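PDB 7D8M: Dye-decolorizing peroxidase from Irpex lacteus, which binds heme b and probably acts as a peroxidase of the DyP type, using peroxide to oxidise dyes and related substrates. Local coordinates for residues F72-F77 and V82-Q87. Sequence-based numbering, arbitrary orientation.
Sequences FSHAGF and VTDDLQ
Phe77, Asp84 and Val82 bury the most surface where the short helix 74-79 meets the loop that follows it. The Phe77 ring packs against 82-87 and meets Val82, Asp84 and Leu86 obliquely. Phe77 CD2 is 3.9 Å from Val82 CG1 and equally far from Asp84 CA. The carbonyl oxygen of Thr83 sits in the ring plane, at the edge. Further out, Phe77 CZ meets Leu86 CD1 at 3.7 Å, and these two side chains cross at about a right angle. Phe91 and Phe448 add edge-to-face contacts to the same ring. The backbone closes the turn near the ring's base, where Val82 N donates to Phe77 O, a bond of 2.9 Å that is nearly straight at the hydrogen (172°).

The polar half of the contact is His74 with Asp84. The Asp84 carboxylate is anti to its own backbone N (chi1 179°), which carries it across to the helix. His74 ND1 donates to Asp84 OD2 at 2.5 Å, a length too short to be taken at face value; OD2 lies close to the imidazole plane. The bond uses the anti lone pair of OD2, and the ring and carboxylate planes are 57° apart. Ser92 of helix 89-93 also bonds OD2. The other oxygen, Asp84 OD1, accepts from Leu86 N at 3.3 Å and forms an Asx turn.

One carboxylate thus ties the first turn of helix 74-79 to the loop's own backbone and to the next helix. Bonds at both oxygens limit its rotation, and its negative charge would probably favour the doubly protonated, cationic form of His74.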
loop_
_atom_site.group_PDB
_atom_site.type_symbol
_atom_site.label_atom_id
_atom_site.label_comp_id
_atom_site.label_asym_id
_atom_site.label_seq_id
_atom_site.Cartn_x
_atom_site.Cartn_y
_atom_site.Cartn_z
ATOM N N PHE A 72 9.326 12.960 4.778
ATOM C CA PHE A 72 10.752 13.111 4.521
ATOM C C PHE A 72 11.463 11.764 4.549
ATOM O O PHE A 72 11.178 10.915 5.403
ATOM C CB PHE A 72 11.406 14.042 5.556
ATOM C CG PHE A 72 10.919 15.459 5.489
ATOM C CD1 PHE A 72 11.319 16.289 4.458
ATOM C CD2 PHE A 72 10.067 15.953 6.454
ATOM C CE1 PHE A 72 10.879 17.610 4.393
ATOM C CE2 PHE A 72 9.617 17.267 6.400
ATOM C CZ PHE A 72 10.019 18.092 5.363
ATOM N N SER A 73 12.401 11.590 3.623
ATOM C CA SER A 73 13.316 10.461 3.625
ATOM C C SER A 73 14.453 10.691 4.612
ATOM O O SER A 73 14.695 11.808 5.071
ATOM C CB SER A 73 13.872 10.229 2.225
ATOM O OG SER A 73 14.842 11.213 1.879
ATOM N N HIS A 74 15.155 9.601 4.935
ATOM C CA HIS A 74 16.357 9.696 5.762
ATOM C C HIS A 74 17.348 10.697 5.183
ATOM O O HIS A 74 17.962 11.475 5.921
ATOM C CB HIS A 74 17.009 8.313 5.895
ATOM C CG HIS A 74 18.368 8.337 6.526
ATOM N ND1 HIS A 74 18.560 8.201 7.885
ATOM C CD2 HIS A 74 19.603 8.464 5.983
ATOM C CE1 HIS A 74 19.854 8.249 8.153
ATOM N NE2 HIS A 74 20.508 8.410 7.016
ATOM N N ALA A 75 17.511 10.697 3.858
ATOM C CA ALA A 75 18.363 11.700 3.226
ATOM C C ALA A 75 17.827 13.107 3.473
ATOM O O ALA A 75 18.603 14.049 3.682
ATOM C CB ALA A 75 18.483 11.417 1.730
ATOM N N GLY A 76 16.502 13.264 3.476
ATOM C CA GLY A 76 15.919 14.572 3.749
ATOM C C GLY A 76 16.182 15.046 5.166
ATOM O O GLY A 76 16.410 16.240 5.396
ATOM N N PHE A 77 16.137 14.128 6.138
ATOM C CA PHE A 77 16.551 14.463 7.500
ATOM C C PHE A 77 17.929 15.115 7.498
ATOM O O PHE A 77 18.133 16.184 8.091
ATOM C CB PHE A 77 16.592 13.212 8.380
ATOM C CG PHE A 77 15.262 12.767 8.912
ATOM C CD1 PHE A 77 14.148 12.667 8.086
ATOM C CD2 PHE A 77 15.141 12.379 10.240
ATOM C CE1 PHE A 77 12.927 12.215 8.587
ATOM C CE2 PHE A 77 13.926 11.915 10.749
ATOM C CZ PHE A 77 12.817 11.839 9.923
ATOM N N VAL A 82 18.389 17.291 10.718
ATOM C CA VAL A 82 17.572 16.637 11.729
ATOM C C VAL A 82 18.154 15.246 11.948
ATOM O O VAL A 82 18.411 14.518 10.981
ATOM C CB VAL A 82 16.096 16.569 11.298
ATOM C CG1 VAL A 82 15.289 15.705 12.261
ATOM C CG2 VAL A 82 15.497 17.981 11.190
ATOM N N THR A 83 18.394 14.891 13.208
ATOM C CA THR A 83 19.001 13.604 13.509
ATOM C C THR A 83 17.983 12.488 13.297
ATOM O O THR A 83 16.834 12.586 13.738
ATOM C CB THR A 83 19.534 13.583 14.942
ATOM O OG1 THR A 83 20.413 14.704 15.149
ATOM C CG2 THR A 83 20.312 12.307 15.183
ATOM N N ASP A 84 18.395 11.436 12.601
ATOM C CA ASP A 84 17.539 10.261 12.440
ATOM C C ASP A 84 17.740 9.371 13.658
ATOM O O ASP A 84 18.595 8.489 13.681
ATOM C CB ASP A 84 17.853 9.535 11.139
ATOM C CG ASP A 84 16.996 8.288 10.936
ATOM O OD1 ASP A 84 16.195 7.946 11.837
ATOM O OD2 ASP A 84 17.134 7.651 9.870
ATOM N N ASP A 85 16.939 9.608 14.696
ATOM C CA ASP A 85 16.937 8.761 15.879
ATOM C C ASP A 85 15.636 7.968 15.997
ATOM O O ASP A 85 15.192 7.647 17.099
ATOM C CB ASP A 85 17.192 9.586 17.146
ATOM C CG ASP A 85 16.310 10.835 17.243
ATOM O OD1 ASP A 85 15.380 10.997 16.424
ATOM O OD2 ASP A 85 16.547 11.662 18.155
ATOM N N LEU A 86 15.012 7.648 14.863
ATOM C CA LEU A 86 13.734 6.946 14.889
ATOM C C LEU A 86 13.891 5.449 15.139
ATOM O O LEU A 86 12.915 4.800 15.531
ATOM C CB LEU A 86 12.976 7.192 13.578
ATOM C CG LEU A 86 12.268 8.545 13.393
ATOM C CD1 LEU A 86 11.974 8.820 11.923
ATOM C CD2 LEU A 86 10.985 8.573 14.185
ATOM N N GLN A 87 15.089 4.896 14.926
ATOM C CA GLN A 87 15.395 3.473 15.158
ATOM C C GLN A 87 14.690 2.551 14.167
ATOM O O GLN A 87 14.405 1.394 14.483
ATOM C CB GLN A 87 15.073 3.038 16.590
ATOM C CG GLN A 87 15.900 3.738 17.656
ATOM C CD GLN A 87 15.591 3.234 19.053
ATOM O OE1 GLN A 87 15.399 4.020 19.978
ATOM N NE2 GLN A 87 15.546 1.917 19.211
#